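Local coordinates for protein Xaa-Pro dipeptidase (Pyrococcus horikoshii, PDB 1WY2) that probably cleaves dipeptides with a C-terminal proline and a nonpolar residue before it, as a two-metal peptidase, at residues Ile135-Val147 with Leu213-Arg226. Numbering follows the deposited sequence.
With ZN (zinc ion), chain D; ZN (zinc ion), chain E.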
ATOM      1  N   ILE A 135     -21.600   1.612   5.710  1.00 19.48           N
ATOM      2  CA  ILE A 135     -20.325   0.931   5.915  1.00 19.46           C
ATOM      3  C   ILE A 135     -19.275   1.929   6.396  1.00 18.46           C
ATOM      4  O   ILE A 135     -18.526   1.651   7.333  1.00 18.48           O
ATOM      5  CB  ILE A 135     -19.820   0.263   4.618  1.00 20.01           C
ATOM      6  CG1 ILE A 135     -20.879  -0.703   4.080  1.00 21.29           C
ATOM      7  CG2 ILE A 135     -18.527  -0.501   4.903  1.00 19.77           C
ATOM      8  CD1 ILE A 135     -20.462  -1.429   2.810  1.00 24.24           C
ATOM      9  N   ILE A 136     -19.222   3.092   5.755  1.00 17.20           N
ATOM     10  CA  ILE A 136     -18.258   4.116   6.146  1.00 16.99           C
ATOM     11  C   ILE A 136     -18.537   4.580   7.578  1.00 16.92           C
ATOM     12  O   ILE A 136     -17.612   4.785   8.364  1.00 18.56           O
ATOM     13  CB  ILE A 136     -18.311   5.328   5.190  1.00 16.15           C
ATOM     14  CG1 ILE A 136     -17.744   4.928   3.825  1.00 16.80           C
ATOM     15  CG2 ILE A 136     -17.529   6.498   5.779  1.00 16.70           C
ATOM     16  CD1 ILE A 136     -18.103   5.885   2.703  1.00 17.76           C
ATOM     17  N   GLU A 137     -19.812   4.734   7.923  1.00 17.91           N
ATOM     18  CA  GLU A 137     -20.158   5.176   9.272  1.00 19.85           C
ATOM     19  C   GLU A 137     -19.682   4.163  10.311  1.00 19.05           C
ATOM     20  O   GLU A 137     -19.213   4.544  11.385  1.00 18.21           O
ATOM     21  CB  GLU A 137     -21.672   5.409   9.387  1.00 22.15           C
ATOM     22  CG  GLU A 137     -22.119   5.924  10.751  1.00 27.63           C
ATOM     23  CD  GLU A 137     -23.311   6.863  10.665  1.00 31.23           C
ATOM     24  OE1 GLU A 137     -24.197   6.630   9.815  1.00 33.48           O
ATOM     25  OE2 GLU A 137     -23.367   7.830  11.457  1.00 32.67           O
ATOM     26  N   LYS A 138     -19.787   2.874   9.995  1.00 18.95           N
ATOM     27  CA  LYS A 138     -19.336   1.846  10.929  1.00 19.64           C
ATOM     28  C   LYS A 138     -17.814   1.895  11.069  1.00 18.95           C
ATOM     29  O   LYS A 138     -17.275   1.692  12.159  1.00 19.27           O
ATOM     30  CB  LYS A 138     -19.771   0.452  10.459  1.00 21.98           C
ATOM     31  CG  LYS A 138     -19.606  -0.631  11.517  1.00 26.58           C
ATOM     32  CD  LYS A 138     -20.529  -0.368  12.699  1.00 30.74           C
ATOM     33  CE  LYS A 138     -20.475  -1.484  13.732  1.00 33.55           C
ATOM     34  NZ  LYS A 138     -21.453  -1.214  14.830  1.00 34.24           N
ATOM     35  N   ALA A 139     -17.119   2.165   9.967  1.00 17.42           N
ATOM     36  CA  ALA A 139     -15.663   2.255  10.005  1.00 17.06           C
ATOM     37  C   ALA A 139     -15.283   3.431  10.901  1.00 17.11           C
ATOM     38  O   ALA A 139     -14.286   3.385  11.625  1.00 18.39           O
ATOM     39  CB  ALA A 139     -15.103   2.467   8.598  1.00 15.57           C
ATOM     40  N   CYS A 140     -16.085   4.487  10.848  1.00 17.36           N
ATOM     41  CA  CYS A 140     -15.831   5.666  11.663  1.00 17.59           C
ATOM     42  C   CYS A 140     -16.100   5.357  13.132  1.00 18.14           C
ATOM     43  O   CYS A 140     -15.459   5.921  14.018  1.00 18.41           O
ATOM     44  CB  CYS A 140     -16.707   6.836  11.201  1.00 18.30           C
ATOM     45  SG  CYS A 140     -16.219   7.546   9.602  1.00 17.95           S
ATOM     46  N   GLU A 141     -17.048   4.461  13.389  1.00 18.63           N
ATOM     47  CA  GLU A 141     -17.374   4.075  14.760  1.00 20.52           C
ATOM     48  C   GLU A 141     -16.167   3.342  15.341  1.00 19.72           C
ATOM     49  O   GLU A 141     -15.809   3.527  16.504  1.00 18.91           O
ATOM     50  CB  GLU A 141     -18.596   3.153  14.779  1.00 23.51           C
ATOM     51  CG  GLU A 141     -19.124   2.852  16.172  1.00 29.82           C
ATOM     52  CD  GLU A 141     -20.262   1.849  16.159  1.00 34.68           C
ATOM     53  OE1 GLU A 141     -19.991   0.639  16.001  1.00 36.12           O
ATOM     54  OE2 GLU A 141     -21.430   2.273  16.299  1.00 39.30           O
ATOM     55  N   ILE A 142     -15.546   2.505  14.516  1.00 18.03           N
ATOM     56  CA  ILE A 142     -14.366   1.754  14.922  1.00 18.41           C
ATOM     57  C   ILE A 142     -13.203   2.723  15.147  1.00 18.35           C
ATOM     58  O   ILE A 142     -12.414   2.556  16.080  1.00 17.80           O
ATOM     59  CB  ILE A 142     -13.980   0.706  13.846  1.00 18.21           C
ATOM     60  CG1 ILE A 142     -15.064  -0.375  13.775  1.00 19.59           C
ATOM     61  CG2 ILE A 142     -12.620   0.086  14.165  1.00 19.79           C
ATOM     62  CD1 ILE A 142     -14.835  -1.411  12.703  1.00 22.60           C
ATOM     63  N   ALA A 143     -13.107   3.744  14.299  1.00 17.37           N
ATOM     64  CA  ALA A 143     -12.036   4.731  14.431  1.00 16.40           C
ATOM     65  C   ALA A 143     -12.234   5.527  15.721  1.00 17.86           C
ATOM     66  O   ALA A 143     -11.270   5.827  16.424  1.00 16.84           O
ATOM     67  CB  ALA A 143     -12.025   5.671  13.223  1.00 17.93           C
ATOM     68  N   ASP A 144     -13.485   5.871  16.026  1.00 17.26           N
ATOM     69  CA  ASP A 144     -13.785   6.613  17.254  1.00 18.35           C
ATOM     70  C   ASP A 144     -13.336   5.800  18.466  1.00 17.59           C
ATOM     71  O   ASP A 144     -12.740   6.335  19.402  1.00 18.30           O
ATOM     72  CB  ASP A 144     -15.288   6.908  17.374  1.00 18.44           C
ATOM     73  CG  ASP A 144     -15.715   8.138  16.590  1.00 23.13           C
ATOM     74  OD1 ASP A 144     -14.958   9.134  16.575  1.00 23.64           O
ATOM     75  OD2 ASP A 144     -16.821   8.118  16.007  1.00 24.83           O
ATOM     76  N   LYS A 145     -13.626   4.504  18.450  1.00 16.91           N
ATOM     77  CA  LYS A 145     -13.236   3.634  19.555  1.00 17.97           C
ATOM     78  C   LYS A 145     -11.720   3.587  19.690  1.00 18.08           C
ATOM     79  O   LYS A 145     -11.184   3.534  20.799  1.00 18.33           O
ATOM     80  CB  LYS A 145     -13.777   2.217  19.340  1.00 19.05           C
ATOM     81  CG  LYS A 145     -15.275   2.095  19.544  1.00 23.45           C
ATOM     82  CD  LYS A 145     -15.745   0.672  19.318  1.00 27.07           C
ATOM     83  CE  LYS A 145     -17.229   0.542  19.623  1.00 29.19           C
ATOM     84  NZ  LYS A 145     -17.710  -0.855  19.419  1.00 30.97           N
ATOM     85  N   ALA A 146     -11.029   3.616  18.553  1.00 17.00           N
ATOM     86  CA  ALA A 146      -9.573   3.568  18.558  1.00 17.21           C
ATOM     87  C   ALA A 146      -8.988   4.843  19.153  1.00 16.94           C
ATOM     88  O   ALA A 146      -8.034   4.792  19.926  1.00 16.46           O
ATOM     89  CB  ALA A 146      -9.051   3.359  17.143  1.00 18.16           C
ATOM     90  N   VAL A 147      -9.560   5.986  18.792  1.00 16.68           N
ATOM     91  CA  VAL A 147      -9.078   7.259  19.316  1.00 17.62           C
ATOM     92  C   VAL A 147      -9.289   7.336  20.827  1.00 17.14           C
ATOM     93  O   VAL A 147      -8.417   7.809  21.557  1.00 18.89           O
ATOM     94  CB  VAL A 147      -9.792   8.448  18.642  1.00 18.83           C
ATOM     95  CG1 VAL A 147      -9.390   9.753  19.321  1.00 22.95           C
ATOM     96  CG2 VAL A 147      -9.426   8.492  17.165  1.00 20.64           C
ATOM     97  N   LEU A 213      -5.755   8.423  12.812  1.00 13.93           N
ATOM     98  CA  LEU A 213      -5.879   7.014  12.474  1.00 14.63           C
ATOM     99  C   LEU A 213      -7.167   6.750  11.716  1.00 14.12           C
ATOM    100  O   LEU A 213      -8.009   7.638  11.556  1.00 14.19           O
ATOM    101  CB  LEU A 213      -5.834   6.172  13.763  1.00 14.12           C
ATOM    102  CG  LEU A 213      -6.886   6.463  14.844  1.00 16.53           C
ATOM    103  CD1 LEU A 213      -8.192   5.763  14.499  1.00 17.11           C
ATOM    104  CD2 LEU A 213      -6.384   5.979  16.204  1.00 17.49           C
ATOM    105  N   GLY A 214      -7.319   5.521  11.241  1.00 14.84           N
ATOM    106  CA  GLY A 214      -8.522   5.177  10.511  1.00 15.19           C
ATOM    107  C   GLY A 214      -8.626   3.677  10.357  1.00 15.62           C
ATOM    108  O   GLY A 214      -7.635   2.963  10.487  1.00 16.08           O
ATOM    109  N   ALA A 215      -9.827   3.194  10.082  1.00 16.22           N
ATOM    110  CA  ALA A 215     -10.025   1.768   9.911  1.00 16.61           C
ATOM    111  C   ALA A 215     -10.535   1.438   8.520  1.00 16.92           C
ATOM    112  O   ALA A 215     -11.337   2.181   7.952  1.00 17.97           O
ATOM    113  CB  ALA A 215     -11.014   1.253  10.956  1.00 17.84           C
ATOM    114  N   LEU A 216     -10.045   0.332   7.971  1.00 17.04           N
ATOM    115  CA  LEU A 216     -10.503  -0.159   6.678  1.00 17.06           C
ATOM    116  C   LEU A 216     -11.488  -1.222   7.149  1.00 18.90           C
ATOM    117  O   LEU A 216     -11.096  -2.176   7.820  1.00 19.97           O
ATOM    118  CB  LEU A 216      -9.358  -0.807   5.896  1.00 18.22           C
ATOM    119  CG  LEU A 216      -9.773  -1.553   4.621  1.00 18.67           C
ATOM    120  CD1 LEU A 216     -10.488  -0.604   3.668  1.00 21.10           C
ATOM    121  CD2 LEU A 216      -8.546  -2.157   3.954  1.00 19.45           C
ATOM    122  N   TYR A 217     -12.761  -1.039   6.822  1.00 17.70           N
ATOM    123  CA  TYR A 217     -13.808  -1.954   7.257  1.00 18.79           C
ATOM    124  C   TYR A 217     -14.692  -2.330   6.083  1.00 19.10           C
ATOM    125  O   TYR A 217     -15.309  -1.468   5.456  1.00 18.68           O
ATOM    126  CB  TYR A 217     -14.649  -1.273   8.338  1.00 21.06           C
ATOM    127  CG  TYR A 217     -15.837  -2.073   8.828  1.00 21.80           C
ATOM    128  CD1 TYR A 217     -15.671  -3.142   9.705  1.00 26.06           C
ATOM    129  CD2 TYR A 217     -17.133  -1.736   8.437  1.00 24.30           C
ATOM    130  CE1 TYR A 217     -16.771  -3.855  10.189  1.00 26.79           C
ATOM    131  CE2 TYR A 217     -18.237  -2.440   8.913  1.00 27.12           C
ATOM    132  CZ  TYR A 217     -18.049  -3.495   9.789  1.00 28.85           C
ATOM    133  OH  TYR A 217     -19.142  -4.183  10.268  1.00 33.76           O
ATOM    134  N   GLN A 218     -14.752  -3.625   5.794  1.00 19.12           N
ATOM    135  CA  GLN A 218     -15.562  -4.119   4.698  1.00 20.89           C
ATOM    136  C   GLN A 218     -15.370  -3.283   3.431  1.00 20.33           C
ATOM    137  O   GLN A 218     -16.332  -2.852   2.790  1.00 19.80           O
ATOM    138  CB  GLN A 218     -17.032  -4.179   5.137  1.00 23.54           C
ATOM    139  CG  GLN A 218     -17.293  -5.348   6.092  1.00 27.10           C
ATOM    140  CD  GLN A 218     -18.661  -5.321   6.756  1.00 29.90           C
ATOM    141  OE1 GLN A 218     -19.665  -4.981   6.135  1.00 31.04           O
ATOM    142  NE2 GLN A 218     -18.704  -5.707   8.028  1.00 31.78           N
ATOM    143  N   HIS A 219     -14.096  -3.059   3.105  1.00 20.39           N
ATOM    144  CA  HIS A 219     -13.665  -2.332   1.913  1.00 20.89           C
ATOM    145  C   HIS A 219     -13.703  -0.806   1.944  1.00 19.50           C
ATOM    146  O   HIS A 219     -13.130  -0.158   1.063  1.00 19.16           O
ATOM    147  CB  HIS A 219     -14.447  -2.839   0.698  1.00 22.86           C
ATOM    148  CG  HIS A 219     -14.194  -4.281   0.386  1.00 26.52           C
ATOM    149  ND1 HIS A 219     -13.007  -4.729  -0.154  1.00 28.14           N
ATOM    150  CD2 HIS A 219     -14.962  -5.381   0.572  1.00 27.27           C
ATOM    151  CE1 HIS A 219     -13.055  -6.042  -0.286  1.00 29.26           C
ATOM    152  NE2 HIS A 219     -14.231  -6.462   0.146  1.00 27.68           N
ATOM    153  N   TYR A 220     -14.354  -0.227   2.949  1.00 18.34           N
ATOM    154  CA  TYR A 220     -14.420   1.227   3.040  1.00 17.14           C
ATOM    155  C   TYR A 220     -13.561   1.783   4.163  1.00 17.40           C
ATOM    156  O   TYR A 220     -13.230   1.080   5.112  1.00 18.04           O
ATOM    157  CB  TYR A 220     -15.873   1.692   3.165  1.00 18.78           C
ATOM    158  CG  TYR A 220     -16.606   1.538   1.853  1.00 17.97           C
ATOM    159  CD1 TYR A 220     -17.043   0.286   1.425  1.00 20.62           C
ATOM    160  CD2 TYR A 220     -16.779   2.625   0.996  1.00 20.03           C
ATOM    161  CE1 TYR A 220     -17.630   0.116   0.174  1.00 20.70           C
ATOM    162  CE2 TYR A 220     -17.366   2.466  -0.266  1.00 20.17           C
ATOM    163  CZ  TYR A 220     -17.787   1.204  -0.666  1.00 21.47           C
ATOM    164  OH  TYR A 220     -18.347   1.017  -1.908  1.00 22.86           O
ATOM    165  N   ASN A 221     -13.200   3.055   4.041  1.00 17.14           N
ATOM    166  CA  ASN A 221     -12.320   3.699   5.009  1.00 17.35           C
ATOM    167  C   ASN A 221     -12.941   4.746   5.921  1.00 17.10           C
ATOM    168  O   ASN A 221     -14.045   5.231   5.684  1.00 18.22           O
ATOM    169  CB  ASN A 221     -11.153   4.340   4.251  1.00 16.12           C
ATOM    170  CG  ASN A 221     -10.281   3.315   3.549  1.00 18.70           C
ATOM    171  OD1 ASN A 221      -9.359   2.762   4.141  1.00 18.39           O
ATOM    172  ND2 ASN A 221     -10.581   3.047   2.279  1.00 17.28           N
ATOM    173  N   SER A 222     -12.196   5.078   6.975  1.00 16.83           N
ATOM    174  CA  SER A 222     -12.584   6.101   7.943  1.00 15.71           C
ATOM    175  C   SER A 222     -11.304   6.888   8.230  1.00 15.05           C
ATOM    176  O   SER A 222     -10.199   6.400   7.978  1.00 14.95           O
ATOM    177  CB  SER A 222     -13.132   5.472   9.229  1.00 16.31           C
ATOM    178  OG  SER A 222     -12.216   4.546   9.781  1.00 18.68           O
ATOM    179  N   ASP A 223     -11.444   8.094   8.758  1.00 15.47           N
ATOM    180  CA  ASP A 223     -10.279   8.936   9.007  1.00 14.87           C
ATOM    181  C   ASP A 223     -10.631   9.929  10.104  1.00 14.72           C
ATOM    182  O   ASP A 223     -11.636  10.634  10.007  1.00 16.01           O
ATOM    183  CB  ASP A 223      -9.932   9.668   7.704  1.00 14.18           C
ATOM    184  CG  ASP A 223      -8.549  10.275   7.706  1.00 16.19           C
ATOM    185  OD1 ASP A 223      -7.868  10.259   8.753  1.00 15.59           O
ATOM    186  OD2 ASP A 223      -8.155  10.774   6.632  1.00 16.01           O
ATOM    187  N   ILE A 224      -9.809   9.985  11.147  1.00 14.50           N
ATOM    188  CA  ILE A 224     -10.070  10.892  12.257  1.00 14.19           C
ATOM    189  C   ILE A 224      -8.775  11.357  12.921  1.00 13.63           C
ATOM    190  O   ILE A 224      -7.800  10.615  12.974  1.00 15.13           O
ATOM    191  CB  ILE A 224     -10.965  10.193  13.322  1.00 15.03           C
ATOM    192  CG1 ILE A 224     -11.348  11.172  14.432  1.00 17.21           C
ATOM    193  CG2 ILE A 224     -10.228   9.000  13.924  1.00 15.66           C
ATOM    194  CD1 ILE A 224     -12.248  10.559  15.510  1.00 18.51           C
ATOM    195  N   THR A 225      -8.765  12.600  13.397  1.00 13.39           N
ATOM    196  CA  THR A 225      -7.605  13.141  14.101  1.00 14.91           C
ATOM    197  C   THR A 225      -8.071  13.933  15.311  1.00 14.46           C
ATOM    198  O   THR A 225      -8.964  14.774  15.212  1.00 15.75           O
ATOM    199  CB  THR A 225      -6.753  14.126  13.252  1.00 15.32           C
ATOM    200  OG1 THR A 225      -6.266  13.480  12.072  1.00 16.18           O
ATOM    201  CG2 THR A 225      -5.548  14.607  14.068  1.00 16.01           C
ATOM    202  N   ARG A 226      -7.472  13.652  16.458  1.00 15.75           N
ATOM    203  CA  ARG A 226      -7.775  14.399  17.672  1.00 15.36           C
ATOM    204  C   ARG A 226      -6.429  14.750  18.282  1.00 15.23           C
ATOM    205  O   ARG A 226      -5.475  13.983  18.178  1.00 16.60           O
ATOM    206  CB  ARG A 226      -8.587  13.559  18.664  1.00 13.80           C
ATOM    207  CG  ARG A 226     -10.030  13.316  18.241  1.00 14.78           C
ATOM    208  CD  ARG A 226     -10.855  14.600  18.262  1.00 15.26           C
ATOM    209  NE  ARG A 226     -12.229  14.351  17.831  1.00 17.64           N
ATOM    210  CZ  ARG A 226     -12.619  14.317  16.560  1.00 18.87           C
ATOM    211  NH1 ARG A 226     -11.743  14.530  15.580  1.00 17.92           N
ATOM    212  NH2 ARG A 226     -13.881  14.039  16.267  1.00 17.44           N
TER
HETATM  213 ZN    ZN D 405      -6.419  11.605   9.111  1.00 17.25          ZN
HETATM  214 ZN    ZN E 406      -7.458  12.766   6.368  1.00 18.14          ZN
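Ala139 and Ala143 of helix 135-147 lie against Ser222 at the middle of a buried, mostly apolar helix-on-sheet contact, in which the helix covers one side of the β-hairpin 213-226. Their small methyls let the backbones come close, with the CA atoms of Cys140 and Ser222 5.0 Å apart. Ser222 OG accepts a hydrogen bond from Ala215 N (2.8 Å) across the hairpin and lies 3.0 Å from Ala139 O.

Near the type I' turn Tyr217-Tyr220, Ile135, Ile136, Lys138 and Ile142 pack against two tyrosines. The Tyr217 ring, its CG anti to the backbone N (chi1 176°), lies alongside the helix, where Lys138 CG approaches CE2 to 3.5 Å and Ile142 CD1 meets CD1 at 3.6 Å. Ile135 and Ile136 meet Tyr220 obliquely, Ile136 CG1 lying against its CD2; the Tyr220 hydroxyl bonds to Glu132.

At the other end Val147 spans two residues on the near face of strand 224-226: CG2 presses on Ile224 CG2 at a tight 3.4 Å, while CG1 rests on Arg226 CG. Leu213 CD1 fits beside Ala146 CB. Met171 of helix 160-173 adjoins Ile142, Ala146 and Ala215.

On the hairpin face turned from the helix, Asp223 bridges both zinc ions: OD1 (2.0 Å) joins Asp212 and Glu330 on one, OD2 (2.1 Å) joins His287, Glu316 and the shared Glu330 on the other. A helix backing the metal-bearing β-sheet is characteristic of the pita-bread fold of M24 metallopeptidases.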